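Local coordinates for putative fructosamine-3-kinase (PDB 3F7W), which probably acts as a kinase that phosphorylates sugar-modified amines, like other members of the fructosamine kinase family, at residues A[4-9]-A[15-20]; A[31-34]-A[40-43]. All coordinates share one frame; numbering follows the deposited sequence.

Both contacts lie in the five-stranded antiparallel sheet at the N-terminal end of the chain, their centres about 9 Å apart. Contact 1 comes first: helix 3-13 turns back onto strand 17-26, an outermost strand of the sheet. Contact 2 then pairs strands 29-36 and 41-46, the next two in both chain and sheet order. Strand 29-36 neighbours 17-26, and the helix of contact 1 covers one face of the sheet to which contact 2 belongs, Val-5 touching Tyr-32 and Val-34, Val-9 touching Leu-42; within the sheet Val-17 packs on Val-34. One ethanediol molecule, probably from the crystallisation liquor, bridges Arg-15 and Thr-40. Such a sheet is consistent with the N-terminal lobe of a kinase-like fold.

Contact 1. Residues A[4-9]-A[15-20]; sequences SVAARV and REVAAV. With EDO (1,2-ethanediol), chain E.
Val-5, modelled in two conformers, approaches Val-20 in one of them, CG1 of Val-5 lying 4.0 Å from CG1 of Val-20 as the two branched side chains pass at a slant. On the next residue, the methyl of Ala-6 fits between two valines of the strand, its CB 3.8 Å from Val-17 CG1 and equally close to Val-20 CG2. The carbonyl oxygen of Ala-6 is flanked by Val-17 CG2 at 3.6 Å, and it also accepts a hydrogen bond from Thr-10 OG1. Helix 3-13 is here packed against the outermost strand of an antiparallel sheet, 17-26, running roughly antiparallel to it; the axes of segments 4-9 and 17-20 come within 8.7 Å, their directions 142° apart. Val-17 and Val-20 can both face the helix because Ala-18 and Ala-19 pair together with Glu-35 in a classic beta bulge, which puts two residues between them. One turn beyond Val-5, Val-9 meets Val-17 nearly at a right angle, Val-9 CG1 lying 3.7 Å from Val-17 CG2. At the start of segment 15-20, Arg-15 binds ethanediol O1 at its guanidinium edge, NH1 and NH2 each 3.1 Å from that oxygen, while NH2 also forms a salt bridge with Asp-38.

Contact 2. Residues A[31-34]-A[40-43]; sequences LYRV and TPLF. With EDO (1,2-ethanediol), chain E.
Val-34 and Leu-42 are joined by two backbone hydrogen bonds, the mark of a hydrogen-bonded pair in the antiparallel beta hairpin of strands 29-36 and 41-46. The bond from Val-34 N to Leu-42 O is 2.8 Å long and almost straight, 175° at the hydrogen, with the donor in the carbonyl plane. Its return partner, Leu-42 N to Val-34 O, is shorter at 2.7 Å but bent to 144°, and the donor is tilted out of the carbonyl plane. Both carbonyl oxygens take a further CA-H...O contact, Leu-42 O from Arg-33 CA and Val-34 O from Pro-41 CA.

Next to the turn of the hairpin, Thr-40 OG1 accepts a hydrogen bond from ethanediol O1, 2.8 Å away, and OG1 is also hydrogen-bonded to Asp-38.

On one face of the sheet, Arg-33 forms a non-hydrogen-bonded pair with Phe-43. Its side chain, fully extended from CG to NE with CG anti to the backbone N (chi1 -174°), runs diagonally away from Phe-43 to Pro-41. There Pro-41 CB sits over a face of the guanidinium toward its rim, 3.6 Å from NH2, while NH1 makes a salt bridge with Glu-35 and the group has a cation-pi contact with Trp-91. The Phe-43 side chain comes within about 3 Å, nearest atoms, of an unidentified bound ligand, so this face borders an occupied site. On the opposite face, Val-34 and Leu-42 pack beside each other and turn to helix 3-13, where Val-34 touches Val-5 and Leu-42 touches Val-9. Phe-43 leans toward Leu-31, its CZ lying 3.9 Å from Leu-31 CD2, and its CD1 comes within 3.6 Å of Tyr-32 O.

Contact 1. Residues A[4-9]-A[15-20]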
ATOM      1  N   SER A   4      -3.162  18.115  22.821  0.50 23.91           N
ATOM      2  CA  SER A   4      -2.646  16.749  23.047  0.50 25.70           C
ATOM      3  C   SER A   4      -1.791  16.185  21.890  0.50 25.78           C
ATOM      4  O   SER A   4      -0.774  15.539  22.141  0.50 23.76           O
ATOM      5  CB  SER A   4      -3.751  15.780  23.414  0.50 25.49           C
ATOM      6  OG  SER A   4      -3.194  14.516  23.697  0.50 30.19           O
ATOM      7  N   VAL A   5      -2.195  16.429  20.642  0.50 27.74           N
ATOM      8  CA  VAL A   5      -1.335  16.160  19.477  0.50 26.55           C
ATOM      9  C   VAL A   5       0.057  16.806  19.646  0.50 27.60           C
ATOM     10  O   VAL A   5       1.095  16.138  19.545  0.50 23.98           O
ATOM     11  CB  VAL A   5      -1.973  16.691  18.156  0.50 27.04           C
ATOM     12  CG1 VAL A   5      -0.958  16.656  16.993  0.50 24.76           C
ATOM     13  CG2 VAL A   5      -3.223  15.888  17.787  0.50 28.40           C
ATOM     14  N   ALA A   6       0.069  18.109  19.901  1.00 29.12           N
ATOM     15  CA  ALA A   6       1.315  18.856  20.077  1.00 31.18           C
ATOM     16  C   ALA A   6       2.212  18.230  21.141  1.00 31.10           C
ATOM     17  O   ALA A   6       3.412  18.041  20.929  1.00 31.07           O
ATOM     18  CB  ALA A   6       1.039  20.337  20.383  1.00 28.81           C
ATOM     19  N   ALA A   7       1.623  17.870  22.277  1.00 31.95           N
ATOM     20  CA  ALA A   7       2.384  17.263  23.360  1.00 31.69           C
ATOM     21  C   ALA A   7       2.986  15.926  22.935  1.00 29.72           C
ATOM     22  O   ALA A   7       4.136  15.645  23.232  1.00 28.86           O
ATOM     23  CB  ALA A   7       1.483  17.063  24.596  1.00 31.07           C
ATOM     24  N   ARG A   8       2.171  15.091  22.293  1.00 30.22           N
ATOM     25  CA  ARG A   8       2.597  13.747  21.884  1.00 31.71           C
ATOM     26  C   ARG A   8       3.750  13.824  20.868  1.00 32.46           C
ATOM     27  O   ARG A   8       4.753  13.102  20.982  1.00 32.46           O
ATOM     28  CB  ARG A   8       1.379  12.971  21.375  1.00 32.29           C
ATOM     29  CG  ARG A   8       0.364  12.675  22.509  1.00 33.37           C
ATOM     30  CD  ARG A   8      -1.066  12.482  22.022  1.00 41.66           C
ATOM     31  NE  ARG A   8      -1.195  11.345  21.112  1.00 41.54           N
ATOM     32  CZ  ARG A   8      -2.329  10.989  20.513  1.00 40.12           C
ATOM     33  NH1 ARG A   8      -3.460  11.655  20.750  1.00 38.38           N
ATOM     34  NH2 ARG A   8      -2.337   9.949  19.705  1.00 38.54           N
ATOM     35  N   VAL A   9       3.645  14.759  19.921  1.00 30.48           N
ATOM     36  CA  VAL A   9       4.703  14.968  18.916  1.00 30.18           C
ATOM     37  C   VAL A   9       6.003  15.412  19.564  1.00 29.49           C
ATOM     38  O   VAL A   9       7.083  14.864  19.300  1.00 27.68           O
ATOM     39  CB  VAL A   9       4.240  15.950  17.803  1.00 30.24           C
ATOM     40  CG1 VAL A   9       5.392  16.336  16.879  1.00 31.89           C
ATOM     41  CG2 VAL A   9       3.127  15.304  17.002  1.00 29.12           C
ATOM     42  N   ARG A  15      11.299  17.568  19.613  1.00 31.50           N
ATOM     43  CA  ARG A  15      11.317  18.895  19.001  1.00 30.78           C
ATOM     44  C   ARG A  15      10.123  19.726  19.486  1.00 30.27           C
ATOM     45  O   ARG A  15       9.041  19.189  19.714  1.00 29.06           O
ATOM     46  CB  ARG A  15      11.239  18.749  17.483  1.00 30.17           C
ATOM     47  CG  ARG A  15      12.392  17.966  16.843  1.00 32.36           C
ATOM     48  CD  ARG A  15      13.636  18.794  16.699  1.00 28.56           C
ATOM     49  NE  ARG A  15      13.440  19.861  15.717  1.00 32.18           N
ATOM     50  CZ  ARG A  15      13.609  19.748  14.399  1.00 31.72           C
ATOM     51  NH1 ARG A  15      14.010  18.605  13.856  1.00 34.56           N
ATOM     52  NH2 ARG A  15      13.381  20.793  13.604  1.00 38.41           N
ATOM     53  N   GLU A  16      10.324  21.032  19.606  1.00 30.63           N
ATOM     54  CA  GLU A  16       9.270  21.957  20.033  1.00 32.29           C
ATOM     55  C   GLU A  16       8.227  22.142  18.923  1.00 30.48           C
ATOM     56  O   GLU A  16       8.595  22.325  17.770  1.00 31.90           O
ATOM     57  CB  GLU A  16       9.892  23.304  20.415  1.00 34.16           C
ATOM     58  CG  GLU A  16       8.929  24.214  21.138  1.00 37.41           C
ATOM     59  CD  GLU A  16       9.486  25.624  21.420  1.00 39.13           C
ATOM     60  OE1 GLU A  16      10.681  25.888  21.165  1.00 43.36           O
ATOM     61  OE2 GLU A  16       8.687  26.464  21.881  1.00 47.39           O
ATOM     62  N   VAL A  17       6.936  22.069  19.273  1.00 32.05           N
ATOM     63  CA  VAL A  17       5.818  22.267  18.319  1.00 30.62           C
ATOM     64  C   VAL A  17       5.287  23.714  18.358  1.00 33.35           C
ATOM     65  O   VAL A  17       4.952  24.227  19.421  1.00 31.38           O
ATOM     66  CB  VAL A  17       4.686  21.251  18.577  1.00 32.37           C
ATOM     67  CG1 VAL A  17       3.442  21.563  17.731  1.00 30.41           C
ATOM     68  CG2 VAL A  17       5.192  19.802  18.293  1.00 29.42           C
ATOM     69  N   ALA A  18       5.256  24.376  17.206  1.00 33.54           N
ATOM     70  CA  ALA A  18       4.775  25.767  17.095  1.00 33.42           C
ATOM     71  C   ALA A  18       3.295  25.849  16.683  1.00 34.02           C
ATOM     72  O   ALA A  18       2.622  26.816  17.026  1.00 32.73           O
ATOM     73  CB  ALA A  18       5.631  26.551  16.111  1.00 33.58           C
ATOM     74  N   ALA A  19       2.783  24.846  15.976  1.00 33.34           N
ATOM     75  CA  ALA A  19       1.406  24.889  15.482  1.00 33.08           C
ATOM     76  C   ALA A  19       0.875  23.511  15.144  1.00 33.56           C
ATOM     77  O   ALA A  19       1.655  22.603  14.789  1.00 31.48           O
ATOM     78  CB  ALA A  19       1.310  25.817  14.246  1.00 32.78           C
ATOM     79  N   VAL A  20      -0.450  23.361  15.253  1.00 31.36           N
ATOM     80  CA  VAL A  20      -1.168  22.158  14.836  1.00 31.12           C
ATOM     81  C   VAL A  20      -2.426  22.559  14.050  1.00 32.02           C
ATOM     82  O   VAL A  20      -3.198  23.387  14.522  1.00 32.39           O
ATOM     83  CB  VAL A  20      -1.630  21.303  16.032  1.00 31.68           C
ATOM     84  CG1 VAL A  20      -2.357  20.058  15.542  1.00 28.16           C
ATOM     85  CG2 VAL A  20      -0.469  20.928  16.954  1.00 32.51           C
TER
HETATM   86  C1  EDO E 291      13.972  18.681   9.721  1.00 51.89           C
HETATM   87  O1  EDO E 291      13.589  19.440  10.859  1.00 46.05           O
HETATM   88  C2  EDO E 291      15.102  17.705  10.022  1.00 48.55           C
HETATM   89  O2  EDO E 291      15.851  18.076  11.170  1.00 39.53           O

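Contact 2. Residues A[31-34]-A[40-43]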
ATOM      1  N   LEU A  31      -6.042  13.262  11.208  1.00 33.44           N
ATOM      2  CA  LEU A  31      -4.866  13.743  10.466  1.00 32.68           C
ATOM      3  C   LEU A  31      -4.571  15.197  10.773  1.00 31.40           C
ATOM      4  O   LEU A  31      -5.485  16.021  10.991  1.00 32.38           O
ATOM      5  CB  LEU A  31      -5.098  13.574   8.959  1.00 36.53           C
ATOM      6  CG  LEU A  31      -5.626  12.210   8.516  1.00 35.03           C
ATOM      7  CD1 LEU A  31      -5.808  12.154   6.976  1.00 37.71           C
ATOM      8  CD2 LEU A  31      -4.679  11.144   9.002  1.00 31.95           C
ATOM      9  N   TYR A  32      -3.286  15.532  10.809  1.00 31.19           N
ATOM     10  CA  TYR A  32      -2.860  16.870  11.178  1.00 32.23           C
ATOM     11  C   TYR A  32      -1.612  17.276  10.407  1.00 31.30           C
ATOM     12  O   TYR A  32      -0.781  16.436  10.089  1.00 29.45           O
ATOM     13  CB  TYR A  32      -2.528  16.967  12.668  1.00 32.37           C
ATOM     14  CG  TYR A  32      -3.636  16.540  13.573  1.00 35.92           C
ATOM     15  CD1 TYR A  32      -3.749  15.215  13.979  1.00 31.65           C
ATOM     16  CD2 TYR A  32      -4.587  17.459  14.031  1.00 31.05           C
ATOM     17  CE1 TYR A  32      -4.806  14.804  14.810  1.00 37.49           C
ATOM     18  CE2 TYR A  32      -5.631  17.063  14.864  1.00 37.32           C
ATOM     19  CZ  TYR A  32      -5.734  15.734  15.242  1.00 34.89           C
ATOM     20  OH  TYR A  32      -6.764  15.358  16.059  1.00 38.37           O
ATOM     21  N   ARG A  33      -1.507  18.571  10.151  1.00 30.88           N
ATOM     22  CA  ARG A  33      -0.239  19.226   9.818  1.00 31.66           C
ATOM     23  C   ARG A  33       0.294  19.883  11.089  1.00 30.11           C
ATOM     24  O   ARG A  33      -0.364  20.738  11.683  1.00 31.74           O
ATOM     25  CB  ARG A  33      -0.414  20.280   8.732  1.00 31.96           C
ATOM     26  CG  ARG A  33       0.888  20.903   8.241  1.00 33.62           C
ATOM     27  CD  ARG A  33       0.574  22.044   7.295  1.00 35.69           C
ATOM     28  NE  ARG A  33       1.746  22.636   6.649  1.00 35.82           N
ATOM     29  CZ  ARG A  33       2.597  23.477   7.228  1.00 34.37           C
ATOM     30  NH1 ARG A  33       2.470  23.824   8.503  1.00 33.99           N
ATOM     31  NH2 ARG A  33       3.603  23.976   6.515  1.00 35.78           N
ATOM     32  N   VAL A  34       1.480  19.459  11.513  1.00 29.07           N
ATOM     33  CA  VAL A  34       2.103  19.962  12.749  1.00 27.55           C
ATOM     34  C   VAL A  34       3.401  20.655  12.372  1.00 30.45           C
ATOM     35  O   VAL A  34       4.245  20.064  11.682  1.00 31.53           O
ATOM     36  CB  VAL A  34       2.390  18.808  13.756  1.00 28.94           C
ATOM     37  CG1 VAL A  34       3.138  19.351  14.981  1.00 27.09           C
ATOM     38  CG2 VAL A  34       1.076  18.142  14.170  1.00 25.97           C
ATOM     39  N   THR A  40       9.678  23.447  10.385  1.00 31.58           N
ATOM     40  CA  THR A  40       9.581  22.110   9.772  1.00 31.78           C
ATOM     41  C   THR A  40       8.155  21.569   9.892  1.00 29.92           C
ATOM     42  O   THR A  40       7.618  21.493  11.000  1.00 30.26           O
ATOM     43  CB  THR A  40      10.513  21.086  10.446  1.00 31.32           C
ATOM     44  OG1 THR A  40      11.856  21.558  10.420  1.00 32.66           O
ATOM     45  CG2 THR A  40      10.436  19.702   9.756  1.00 30.77           C
ATOM     46  N   PRO A  41       7.519  21.227   8.765  1.00 31.88           N
ATOM     47  CA  PRO A  41       6.191  20.658   8.859  1.00 31.04           C
ATOM     48  C   PRO A  41       6.231  19.125   8.917  1.00 29.01           C
ATOM     49  O   PRO A  41       7.077  18.495   8.279  1.00 31.77           O
ATOM     50  CB  PRO A  41       5.542  21.113   7.559  1.00 29.78           C
ATOM     51  CG  PRO A  41       6.678  21.073   6.563  1.00 32.77           C
ATOM     52  CD  PRO A  41       7.931  21.400   7.352  1.00 33.71           C
ATOM     53  N   LEU A  42       5.278  18.568   9.650  1.00 28.82           N
ATOM     54  CA  LEU A  42       5.108  17.152   9.846  1.00 27.09           C
ATOM     55  C   LEU A  42       3.674  16.771   9.538  1.00 26.70           C
ATOM     56  O   LEU A  42       2.743  17.514   9.866  1.00 30.00           O
ATOM     57  CB  LEU A  42       5.422  16.780  11.290  1.00 28.74           C
ATOM     58  CG  LEU A  42       6.810  17.069  11.855  1.00 28.68           C
ATOM     59  CD1 LEU A  42       6.823  16.599  13.328  1.00 29.08           C
ATOM     60  CD2 LEU A  42       7.895  16.372  10.990  1.00 25.74           C
ATOM     61  N   PHE A  43       3.507  15.605   8.922  1.00 27.23           N
ATOM     62  CA  PHE A  43       2.202  14.984   8.750  1.00 28.57           C
ATOM     63  C   PHE A  43       2.042  14.009   9.923  1.00 28.63           C
ATOM     64  O   PHE A  43       2.886  13.148  10.121  1.00 29.54           O
ATOM     65  CB  PHE A  43       2.102  14.253   7.426  1.00 29.08           C
ATOM     66  CG  PHE A  43       0.769  13.555   7.213  1.00 31.66           C
ATOM     67  CD1 PHE A  43      -0.395  14.275   7.201  1.00 39.67           C
ATOM     68  CD2 PHE A  43       0.706  12.197   6.953  1.00 45.10           C
ATOM     69  CE1 PHE A  43      -1.611  13.653   6.985  1.00 40.08           C
ATOM     70  CE2 PHE A  43      -0.530  11.581   6.730  1.00 45.32           C
ATOM     71  CZ  PHE A  43      -1.670  12.321   6.761  1.00 41.44           C
TER
HETATM   72  C1  EDO E 291      13.972  18.681   9.721  1.00 51.89           C
HETATM   73  O1  EDO E 291      13.589  19.440  10.859  1.00 46.05           O
HETATM   74  C2  EDO E 291      15.102  17.705  10.022  1.00 48.55           C
HETATM   75  O2  EDO E 291      15.851  18.076  11.170  1.00 39.53           O